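Local structure of CghA (Chaetomium globosum, 6KBC) at residues E47-D52 with G224-S229; G250-A255 with L275-K280; G31-K36 with F184-M189. The protein is a two-domain, predominantly beta-stranded fungal protein of the calycin clan that holds the ligand WK1 in a pocket. One frame throughout, in Å; residues are numbered along the deposited sequence.

Contact 1. Residues E47-D52 with G224-S229; sequences ETWLFD and GGMDRS. With WK1 ((2S)-3-[(2S,4E)-4-[[(1R,2S,4aR,6S,8R,8aS)-2-[(E)-but-2-en-2-yl]-6,8-dimethyl-1,2,4a,5,6,7,8,8a-octahydronaphthalen-1-yl]-oxidanyl-methylidene]-3,5-bis(oxidanylidene)pyrrolidin-2-yl]-2-methyl-2-oxidanyl-propanoic acid), chain B.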
loop_
_atom_site.group_PDB
_atom_site.type_symbol
_atom_site.label_atom_id
_atom_site.label_comp_id
_atom_site.label_asym_id
_atom_site.label_seq_id
_atom_site.Cartn_x
_atom_site.Cartn_y
_atom_site.Cartn_z
ATOM N N GLU A 47 -9.101 8.972 1.606
ATOM C CA GLU A 47 -9.397 7.749 0.889
ATOM C C GLU A 47 -8.244 7.475 -0.061
ATOM O O GLU A 47 -7.693 8.403 -0.666
ATOM C CB GLU A 47 -10.719 7.859 0.124
ATOM C CG GLU A 47 -11.889 8.154 1.044
ATOM C CD GLU A 47 -13.190 7.557 0.559
ATOM O OE1 GLU A 47 -14.113 8.331 0.247
ATOM O OE2 GLU A 47 -13.300 6.321 0.528
ATOM N N THR A 48 -7.866 6.206 -0.160
ATOM C CA THR A 48 -6.707 5.794 -0.937
ATOM C C THR A 48 -7.059 4.566 -1.758
ATOM O O THR A 48 -7.631 3.604 -1.237
ATOM C CB THR A 48 -5.503 5.493 -0.028
ATOM O OG1 THR A 48 -5.302 6.589 0.871
ATOM C CG2 THR A 48 -4.244 5.287 -0.861
ATOM N N TRP A 49 -6.733 4.621 -3.047
ATOM C CA TRP A 49 -6.737 3.466 -3.931
ATOM C C TRP A 49 -5.308 3.284 -4.415
ATOM O O TRP A 49 -4.771 4.164 -5.095
ATOM C CB TRP A 49 -7.681 3.669 -5.123
ATOM C CG TRP A 49 -9.132 3.819 -4.750
ATOM C CD1 TRP A 49 -10.108 2.862 -4.838
ATOM C CD2 TRP A 49 -9.764 4.989 -4.230
ATOM N NE1 TRP A 49 -11.308 3.374 -4.415
ATOM C CE2 TRP A 49 -11.123 4.676 -4.032
ATOM C CE3 TRP A 49 -9.314 6.273 -3.910
ATOM C CZ2 TRP A 49 -12.034 5.600 -3.527
ATOM C CZ3 TRP A 49 -10.222 7.190 -3.411
ATOM C CH2 TRP A 49 -11.562 6.847 -3.221
ATOM N N LEU A 50 -4.689 2.167 -4.053
ATOM C CA LEU A 50 -3.285 1.930 -4.367
ATOM C C LEU A 50 -3.155 0.814 -5.392
ATOM O O LEU A 50 -3.793 -0.235 -5.262
ATOM C CB LEU A 50 -2.486 1.557 -3.106
ATOM C CG LEU A 50 -0.996 1.188 -3.245
ATOM C CD1 LEU A 50 -0.248 1.590 -1.961
ATOM C CD2 LEU A 50 -0.781 -0.312 -3.542
ATOM N N PHE A 51 -2.288 1.024 -6.382
ATOM C CA PHE A 51 -1.997 0.021 -7.402
ATOM C C PHE A 51 -0.490 -0.032 -7.572
ATOM O O PHE A 51 0.152 1.009 -7.697
ATOM C CB PHE A 51 -2.641 0.352 -8.763
ATOM C CG PHE A 51 -4.136 0.542 -8.714
ATOM C CD1 PHE A 51 -4.681 1.751 -8.312
ATOM C CD2 PHE A 51 -4.989 -0.480 -9.106
ATOM C CE1 PHE A 51 -6.069 1.926 -8.279
ATOM C CE2 PHE A 51 -6.372 -0.312 -9.081
ATOM C CZ PHE A 51 -6.907 0.894 -8.665
ATOM N N ASP A 52 0.082 -1.231 -7.613
ATOM C CA ASP A 52 1.525 -1.280 -7.776
ATOM C C ASP A 52 1.925 -2.461 -8.643
ATOM O O ASP A 52 1.107 -3.309 -9.015
ATOM C CB ASP A 52 2.268 -1.333 -6.426
ATOM C CG ASP A 52 1.851 -2.509 -5.567
ATOM O OD1 ASP A 52 1.392 -3.534 -6.131
ATOM O OD2 ASP A 52 1.995 -2.418 -4.320
ATOM N N GLY A 224 1.937 -7.537 -8.413
ATOM C CA GLY A 224 1.504 -6.366 -7.683
ATOM C C GLY A 224 0.136 -6.629 -7.110
ATOM O O GLY A 224 -0.391 -7.741 -7.193
ATOM N N GLY A 225 -0.433 -5.597 -6.527
ATOM C CA GLY A 225 -1.757 -5.748 -5.932
ATOM C C GLY A 225 -2.496 -4.444 -5.925
ATOM O O GLY A 225 -1.942 -3.442 -6.344
ATOM N N MET A 226 -3.722 -4.503 -5.446
ATOM C CA MET A 226 -4.571 -3.314 -5.320
ATOM C C MET A 226 -4.947 -3.207 -3.845
ATOM O O MET A 226 -5.413 -4.173 -3.302
ATOM C CB MET A 226 -5.811 -3.434 -6.197
ATOM C CG MET A 226 -6.518 -2.131 -6.361
ATOM S SD MET A 226 -7.675 -1.901 -5.046
ATOM C CE MET A 226 -7.879 -0.129 -5.068
ATOM N N ASP A 227 -4.608 -2.084 -3.232
ATOM C CA ASP A 227 -4.892 -1.843 -1.800
ATOM C C ASP A 227 -5.937 -0.736 -1.701
ATOM O O ASP A 227 -5.889 0.173 -2.476
ATOM C CB ASP A 227 -3.636 -1.498 -1.011
ATOM C CG ASP A 227 -2.643 -2.636 -0.868
ATOM O OD1 ASP A 227 -2.536 -3.429 -1.755
ATOM O OD2 ASP A 227 -2.003 -2.696 0.139
ATOM N N ARG A 228 -6.788 -0.839 -0.702
ATOM C CA ARG A 228 -7.882 0.106 -0.521
ATOM C C ARG A 228 -7.893 0.548 0.928
ATOM O O ARG A 228 -7.829 -0.290 1.830
ATOM C CB ARG A 228 -9.223 -0.529 -0.898
ATOM C CG ARG A 228 -10.450 0.290 -0.544
ATOM C CD ARG A 228 -10.519 1.607 -1.282
ATOM N NE ARG A 228 -11.870 2.159 -1.171
ATOM C CZ ARG A 228 -12.169 3.372 -0.709
ATOM N NH1 ARG A 228 -11.221 4.203 -0.308
ATOM N NH2 ARG A 228 -13.437 3.761 -0.658
ATOM N N SER A 229 -7.981 1.855 1.143
ATOM C CA SER A 229 -7.922 2.406 2.481
ATOM C C SER A 229 -8.871 3.587 2.597
ATOM O O SER A 229 -9.122 4.308 1.624
ATOM C CB SER A 229 -6.509 2.858 2.831
ATOM O OG SER A 229 -6.464 3.520 4.092
HETATM O O WK1 B . 4.598 11.359 -1.954
HETATM C C17 WK1 B . 4.670 10.184 -2.208
HETATM O O1 WK1 B . 4.925 9.780 -3.307
HETATM C C19 WK1 B . 4.454 9.182 -1.149
HETATM O O2 WK1 B . 4.305 9.753 0.106
HETATM C C18 WK1 B . 5.667 8.308 -1.055
HETATM C C20 WK1 B . 3.181 8.499 -1.565
HETATM C C22 WK1 B . 3.004 7.221 -0.851
HETATM N N WK1 B . 1.919 6.351 -1.264
HETATM C C21 WK1 B . 1.273 5.906 -0.192
HETATM O O5 WK1 B . 0.258 5.077 -0.277
HETATM C C23 WK1 B . 2.831 7.270 0.583
HETATM O O4 WK1 B . 3.576 7.957 1.424
HETATM C C24 WK1 B . 1.780 6.449 1.077
HETATM C C16 WK1 B . 1.384 6.256 2.468
HETATM O O3 WK1 B . 2.051 6.875 3.364
HETATM C C9 WK1 B . 0.346 5.275 2.822
HETATM C C8 WK1 B . 1.200 3.977 2.877
HETATM C C12 WK1 B . 2.287 3.764 1.843
HETATM C C13 WK1 B . 2.099 3.064 0.747
HETATM C C90 WK1 B . 3.187 2.878 -0.255
HETATM C C14 WK1 B . 3.632 4.362 2.050
HETATM C C7 WK1 B . 1.881 3.813 4.202
HETATM C C6 WK1 B . 1.164 3.879 5.291
HETATM C C3 WK1 B . -0.231 4.400 5.154
HETATM C C4 WK1 B . -0.355 5.526 4.149
HETATM C C5 WK1 B . -1.836 5.738 3.904
HETATM C C11 WK1 B . -2.050 6.960 3.067
HETATM C C2 WK1 B . -0.964 4.700 6.436
HETATM C C1 WK1 B . -2.415 4.653 6.076
HETATM C C10 WK1 B . -3.357 4.708 7.232
HETATM C C WK1 B . -2.683 5.808 5.159
HETATM O O HOH W 1 -6.672 6.147 3.224
#
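Arg228 has CG anti to the backbone N (chi1 171°) and bends at chi2 (64°), which lays its end along Trp49 and brings the head to Glu47. The guanidinium rests flat on the indole, the planes 17° apart, with Arg228 NH1 3.6 Å from Trp49 CZ2, while Arg228 CD makes a CH-pi contact over the five-membered ring. Two nitrogens grip a single carboxylate oxygen: Arg228 NH2 lies 2.8 Å and Arg228 NH1 3.1 Å from Glu47 OE2, both from the same face of the carboxylate, completing a salt bridge. Loop atoms add to this: Glu47 OE2 accepts from Lys36 N, Arg228 NE donates to Asn32 O and Trp49 NE1 to Leu33 O. Glu47, Trp49 and Arg228 lie on two antiparallel strands, 46-54 and 223-231, of the N-terminal calycin-clan domain, in which Thr48–Ser229 and Leu50–Asp227 are hydrogen-bonded pairs; Leu50 N is 2.8 Å from Asp227 O. On the side of the sheet that carries Trp49, Met226 CG lies 3.3 Å from Phe51 CE2, and Met226 SD stands oblique to the ring in a Met-aromatic contact. The opposite side, with Thr48 and Leu50, meets WK1: Leu50 CD1 lies 3.9 Å from ligand C13. A water bridges Thr48 OG1 and Ser229 OG, and Ser229 OG is also hydrogen-bonded to Tyr182 O. Asp52 OD1 accepts from Gly225 N at 2.8 Å, and Asp52 OD2 forms a salt bridge with Arg246.

Contact 2. Residues G250-A255 with L275-K280; sequences GPYVMA and LYRDGK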
loop_
_atom_site.group_PDB
_atom_site.type_symbol
_atom_site.label_atom_id
_atom_site.label_comp_id
_atom_site.label_asym_id
_atom_site.label_seq_id
_atom_site.Cartn_x
_atom_site.Cartn_y
_atom_site.Cartn_z
ATOM N N GLY A 250 9.929 -17.209 -3.506
ATOM C CA GLY A 250 9.541 -18.581 -3.735
ATOM C C GLY A 250 8.033 -18.707 -3.774
ATOM O O GLY A 250 7.346 -17.942 -4.449
ATOM N N PRO A 251 7.480 -19.661 -3.020
ATOM C CA PRO A 251 6.019 -19.817 -2.988
ATOM C C PRO A 251 5.307 -18.763 -2.152
ATOM O O PRO A 251 4.070 -18.751 -2.135
ATOM C CB PRO A 251 5.838 -21.201 -2.361
ATOM C CG PRO A 251 6.996 -21.296 -1.415
ATOM C CD PRO A 251 8.150 -20.590 -2.095
ATOM N N TYR A 252 6.034 -17.888 -1.464
ATOM C CA TYR A 252 5.442 -16.993 -0.475
ATOM C C TYR A 252 5.130 -15.642 -1.084
ATOM O O TYR A 252 5.969 -15.051 -1.780
ATOM C CB TYR A 252 6.377 -16.814 0.723
ATOM C CG TYR A 252 6.584 -18.075 1.488
ATOM C CD1 TYR A 252 5.547 -18.648 2.208
ATOM C CD2 TYR A 252 7.799 -18.734 1.446
ATOM C CE1 TYR A 252 5.741 -19.827 2.907
ATOM C CE2 TYR A 252 7.999 -19.901 2.123
ATOM C CZ TYR A 252 6.968 -20.444 2.855
ATOM O OH TYR A 252 7.183 -21.616 3.543
ATOM N N VAL A 253 3.937 -15.139 -0.789
ATOM C CA VAL A 253 3.568 -13.765 -1.089
ATOM C C VAL A 253 3.116 -13.130 0.217
ATOM O O VAL A 253 2.294 -13.706 0.937
ATOM C CB VAL A 253 2.468 -13.693 -2.156
ATOM C CG1 VAL A 253 1.909 -12.286 -2.252
ATOM C CG2 VAL A 253 3.035 -14.138 -3.508
ATOM N N MET A 254 3.661 -11.965 0.527
ATOM C CA MET A 254 3.351 -11.305 1.790
ATOM C C MET A 254 3.029 -9.845 1.546
ATOM O O MET A 254 3.644 -9.187 0.696
ATOM C CB MET A 254 4.491 -11.431 2.818
ATOM C CG MET A 254 5.744 -10.633 2.540
ATOM S SD MET A 254 7.271 -11.481 3.053
ATOM C CE MET A 254 7.228 -13.051 2.166
ATOM N N ALA A 255 2.033 -9.349 2.278
ATOM C CA ALA A 255 1.614 -7.967 2.146
ATOM C C ALA A 255 1.255 -7.465 3.531
ATOM O O ALA A 255 0.656 -8.193 4.322
ATOM C CB ALA A 255 0.436 -7.819 1.175
ATOM N N LEU A 275 0.045 -13.534 4.725
ATOM C CA LEU A 275 1.063 -14.356 4.097
ATOM C C LEU A 275 0.361 -15.474 3.334
ATOM O O LEU A 275 -0.548 -16.120 3.864
ATOM C CB LEU A 275 2.032 -14.939 5.108
ATOM C CG LEU A 275 3.099 -15.859 4.527
ATOM C CD1 LEU A 275 4.098 -15.070 3.673
ATOM C CD2 LEU A 275 3.803 -16.601 5.661
ATOM N N TYR A 276 0.775 -15.680 2.097
ATOM C CA TYR A 276 0.252 -16.747 1.265
ATOM C C TYR A 276 1.398 -17.673 0.923
ATOM O O TYR A 276 2.545 -17.242 0.834
ATOM C CB TYR A 276 -0.369 -16.201 -0.006
ATOM C CG TYR A 276 -1.473 -15.214 0.224
ATOM C CD1 TYR A 276 -1.195 -13.864 0.393
ATOM C CD2 TYR A 276 -2.814 -15.624 0.228
ATOM C CE1 TYR A 276 -2.206 -12.949 0.598
ATOM C CE2 TYR A 276 -3.833 -14.713 0.431
ATOM C CZ TYR A 276 -3.524 -13.380 0.616
ATOM O OH TYR A 276 -4.522 -12.460 0.807
ATOM N N ARG A 277 1.087 -18.954 0.764
ATOM C CA ARG A 277 2.026 -19.923 0.220
ATOM C C ARG A 277 1.333 -20.601 -0.951
ATOM O O ARG A 277 0.295 -21.240 -0.766
ATOM C CB ARG A 277 2.455 -20.947 1.267
ATOM C CG ARG A 277 3.608 -21.836 0.803
ATOM C CD ARG A 277 3.924 -22.934 1.815
ATOM N NE ARG A 277 5.346 -23.285 1.803
ATOM C CZ ARG A 277 5.934 -24.041 0.873
ATOM N NH1 ARG A 277 5.229 -24.546 -0.137
ATOM N NH2 ARG A 277 7.233 -24.298 0.958
ATOM N N ASP A 278 1.890 -20.431 -2.144
ATOM C CA ASP A 278 1.266 -20.908 -3.382
ATOM C C ASP A 278 -0.193 -20.488 -3.467
ATOM O O ASP A 278 -1.057 -21.253 -3.891
ATOM C CB ASP A 278 1.393 -22.418 -3.520
ATOM C CG ASP A 278 2.817 -22.853 -3.703
ATOM O OD1 ASP A 278 3.483 -22.301 -4.606
ATOM O OD2 ASP A 278 3.260 -23.751 -2.954
ATOM N N GLY A 279 -0.473 -19.257 -3.049
ATOM C CA GLY A 279 -1.796 -18.702 -3.204
ATOM C C GLY A 279 -2.790 -19.078 -2.133
ATOM O O GLY A 279 -3.909 -18.551 -2.139
ATOM N N LYS A 280 -2.435 -19.962 -1.215
ATOM C CA LYS A 280 -3.284 -20.265 -0.071
ATOM C C LYS A 280 -2.885 -19.352 1.087
ATOM O O LYS A 280 -1.692 -19.214 1.383
ATOM C CB LYS A 280 -3.103 -21.721 0.320
ATOM C CG LYS A 280 -3.574 -22.630 -0.802
ATOM C CD LYS A 280 -3.482 -24.087 -0.459
ATOM C CE LYS A 280 -3.875 -24.876 -1.685
ATOM N NZ LYS A 280 -5.311 -24.645 -1.983
HETATM O O HOH W 2 1.537 -17.359 -2.658
#
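Leu275 CD1 lies against the strand opposite, 3.8 Å from Met254 CB and 4.1 Å from Tyr252 CB. With CG anti to the backbone N (chi1 178°), the leucine side chain leans across to the neighbouring strand and runs beside Met254. Trp339 and Phe341 also touch Leu275 and continue this apolar layer. On the other side of the sheet the closest side-chain atoms are Val253 CB and Tyr276 CB, 4.4 Å apart, and Tyr276 sends its hydroxyl to Pro166 O. The backbone is that of a beta hairpin formed by strands 252-261 and 269-277 in the C-terminal calycin-clan domain: Val253 and Tyr276 are a hydrogen-bonded pair, with Tyr276 N 2.7 Å from Val253 O, flanked by the non-hydrogen-bonded pairs Tyr252–Arg277 and Met254–Leu275. A type I' turn from Arg277 to Lys280 leads into strand 280-285, and Asp278 N reaches back to Pro251 O at 2.8 Å. A water bridges that carbonyl and Gly279 N. Toward the polar edge Arg277 crosses Tyr252, its guanidinium plane 88° from the ring, and NE of Arg277 donates to Tyr252 OH at 3.0 Å with an angle of 158° at the hydrogen. Pro251 CG sits over the centre of that guanidinium, 3.7 Å from Arg277 CZ. Glu380 binds both partners, forming a salt bridge with Arg277 NH2 and a hydrogen bond with Tyr252 OH, while a longer salt bridge joins Arg277 NH1 to Asp278 OD2.

Contact 3. Residues G31-K36 with F184-M189; sequences GNLFPK and FRPIAM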
loop_
_atom_site.group_PDB
_atom_site.type_symbol
_atom_site.label_atom_id
_atom_site.label_comp_id
_atom_site.label_asym_id
_atom_site.label_seq_id
_atom_site.Cartn_x
_atom_site.Cartn_y
_atom_site.Cartn_z
ATOM N N GLY A 31 -14.621 -5.323 -2.223
ATOM C CA GLY A 31 -13.505 -4.418 -2.412
ATOM C C GLY A 31 -13.717 -3.057 -1.789
ATOM O O GLY A 31 -12.740 -2.345 -1.529
ATOM N N ASN A 32 -14.975 -2.673 -1.542
ATOM C CA ASN A 32 -15.288 -1.371 -0.955
ATOM C C ASN A 32 -14.724 -0.229 -1.787
ATOM O O ASN A 32 -14.368 0.822 -1.255
ATOM C CB ASN A 32 -14.788 -1.266 0.490
ATOM C CG ASN A 32 -15.708 -1.949 1.476
ATOM O OD1 ASN A 32 -16.537 -1.294 2.118
ATOM N ND2 ASN A 32 -15.568 -3.257 1.612
ATOM N N LEU A 33 -14.648 -0.424 -3.101
ATOM C CA LEU A 33 -13.923 0.515 -3.945
ATOM C C LEU A 33 -14.653 1.836 -4.103
ATOM O O LEU A 33 -14.018 2.862 -4.388
ATOM C CB LEU A 33 -13.673 -0.109 -5.322
ATOM C CG LEU A 33 -12.763 -1.327 -5.263
ATOM C CD1 LEU A 33 -12.550 -1.919 -6.662
ATOM C CD2 LEU A 33 -11.445 -0.934 -4.588
ATOM N N PHE A 34 -15.972 1.842 -3.956
ATOM C CA PHE A 34 -16.694 3.098 -4.075
ATOM C C PHE A 34 -16.392 3.990 -2.870
ATOM O O PHE A 34 -16.324 3.504 -1.737
ATOM C CB PHE A 34 -18.197 2.849 -4.195
ATOM C CG PHE A 34 -18.968 4.065 -4.614
ATOM C CD1 PHE A 34 -18.971 4.475 -5.941
ATOM C CD2 PHE A 34 -19.664 4.819 -3.681
ATOM C CE1 PHE A 34 -19.673 5.606 -6.336
ATOM C CE2 PHE A 34 -20.365 5.950 -4.069
ATOM C CZ PHE A 34 -20.369 6.343 -5.394
ATOM N N PRO A 35 -16.189 5.290 -3.083
ATOM C CA PRO A 35 -15.759 6.162 -1.985
ATOM C C PRO A 35 -16.719 6.128 -0.805
ATOM O O PRO A 35 -17.939 6.035 -0.968
ATOM C CB PRO A 35 -15.722 7.550 -2.631
ATOM C CG PRO A 35 -15.497 7.280 -4.073
ATOM C CD PRO A 35 -16.213 6.001 -4.372
ATOM N N LYS A 36 -16.144 6.203 0.399
ATOM C CA LYS A 36 -16.925 6.231 1.626
ATOM C C LYS A 36 -17.430 7.626 1.951
ATOM O O LYS A 36 -18.361 7.764 2.750
ATOM C CB LYS A 36 -16.088 5.686 2.788
ATOM C CG LYS A 36 -15.679 4.227 2.591
ATOM C CD LYS A 36 -16.886 3.346 2.339
ATOM C CE LYS A 36 -16.484 1.910 2.140
ATOM N NZ LYS A 36 -17.642 1.017 1.843
ATOM N N PHE A 184 -6.912 -2.579 3.499
ATOM C CA PHE A 184 -6.888 -3.991 3.183
ATOM C C PHE A 184 -6.681 -4.104 1.676
ATOM O O PHE A 184 -6.472 -3.103 0.986
ATOM C CB PHE A 184 -8.165 -4.675 3.688
ATOM C CG PHE A 184 -9.415 -4.097 3.102
ATOM C CD1 PHE A 184 -10.050 -3.015 3.714
ATOM C CD2 PHE A 184 -9.933 -4.598 1.919
ATOM C CE1 PHE A 184 -11.188 -2.452 3.156
ATOM C CE2 PHE A 184 -11.076 -4.049 1.361
ATOM C CZ PHE A 184 -11.705 -2.982 1.978
ATOM N N ARG A 185 -6.753 -5.320 1.160
ATOM C CA ARG A 185 -6.292 -5.583 -0.200
ATOM C C ARG A 185 -7.409 -6.179 -1.042
ATOM O O ARG A 185 -7.647 -7.399 -0.996
ATOM C CB ARG A 185 -5.071 -6.499 -0.160
ATOM C CG ARG A 185 -3.865 -5.771 0.451
ATOM C CD ARG A 185 -2.775 -6.720 0.910
ATOM N NE ARG A 185 -3.198 -7.516 2.050
ATOM C CZ ARG A 185 -3.111 -7.116 3.316
ATOM N NH1 ARG A 185 -2.598 -5.927 3.604
ATOM N NH2 ARG A 185 -3.537 -7.912 4.283
ATOM N N PRO A 186 -8.115 -5.366 -1.823
ATOM C CA PRO A 186 -9.122 -5.930 -2.739
ATOM C C PRO A 186 -8.541 -6.951 -3.697
ATOM O O PRO A 186 -9.216 -7.934 -4.035
ATOM C CB PRO A 186 -9.646 -4.690 -3.468
ATOM C CG PRO A 186 -9.500 -3.599 -2.456
ATOM C CD PRO A 186 -8.158 -3.893 -1.804
ATOM N N ILE A 187 -7.306 -6.752 -4.152
ATOM C CA ILE A 187 -6.585 -7.777 -4.893
ATOM C C ILE A 187 -5.238 -7.986 -4.221
ATOM O O ILE A 187 -4.355 -7.120 -4.300
ATOM C CB ILE A 187 -6.405 -7.431 -6.373
ATOM C CG1 ILE A 187 -7.767 -7.189 -7.025
ATOM C CG2 ILE A 187 -5.671 -8.559 -7.051
ATOM C CD1 ILE A 187 -7.673 -6.510 -8.374
ATOM N N ALA A 188 -5.085 -9.141 -3.578
ATOM C CA ALA A 188 -3.892 -9.434 -2.795
ATOM C C ALA A 188 -2.684 -9.641 -3.693
ATOM O O ALA A 188 -1.577 -9.200 -3.358
ATOM C CB ALA A 188 -4.141 -10.676 -1.939
ATOM N N MET A 189 -2.875 -10.312 -4.833
ATOM C CA MET A 189 -1.756 -10.715 -5.677
ATOM C C MET A 189 -2.233 -10.796 -7.123
ATOM O O MET A 189 -3.269 -11.411 -7.404
ATOM C CB MET A 189 -1.207 -12.072 -5.233
ATOM C CG MET A 189 0.001 -12.560 -6.014
ATOM S SD MET A 189 1.365 -11.379 -6.036
ATOM C CE MET A 189 2.631 -12.565 -6.533
#
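Phe184 and Pro186 receive the Gly31–Leu33 part of the long loop that runs between strands 6-10 and 46-54, at the place where strand 181-200 turns a corner in the N-terminal calycin-clan domain. The closer part of this small, buried contact gathers round one carbonyl: Gly31 O lies 3.6 Å from Pro186 CG and 3.7 Å from Phe184 CZ, approaching the phenyl ring obliquely. Phe184 reaches it because CG stands between the backbone N and the carbonyl carbon (chi1 59°), which directs the ring at the loop. Asn32 meets the same ring at its edge, Asn32 CB lying in the ring plane 3.8 Å from Phe184 CZ, and the amide is turned 85° from the phenyl plane. The looser part is a single apolar touch, in which Leu33 crosses Pro186 with Leu33 CD2 3.9 Å from Pro186 CG. The two segments meet by packing, while several polar groups pair with other parts of the chain. The backbones of Phe184 and Ile187 are hydrogen-bonded to those of Arg228 and Met226, respectively. The Arg185 side chain leaves the backbone on the side away from the loop, and Arg185 NH1 is hydrogen-bonded to Asn272 O. The Asn32 amide is fixed at both ends: ND2 donates to Ile27 O, and Lys36 NZ, which also donates to Ala25 O, makes a 2.6 Å hydrogen bond to Asn32 OD1, in the carbonyl plane on a lone pair.

From the N terminus, the loop 31-36 comes first and precedes strand 46-54. Contact 3, between that loop and residues 184-189, closes a loop of 147 residues, and contact 1 closes one of 171; their segments alternate, so the two cross along the chain. They also touch in space, their centres about 7 Å apart, and together they tie the early loop and strand 46-54 to the neighbouring strands 181-200 and 223-231. Contact 2 follows in series as a local hairpin of the C-terminal domain, closing a short connection of 19 residues. It does not touch contact 1, but packs on contact 3 where Val253, Ala255 and Tyr276 meet Met189, Arg185 and Ala188, joining the N- and C-terminal domains.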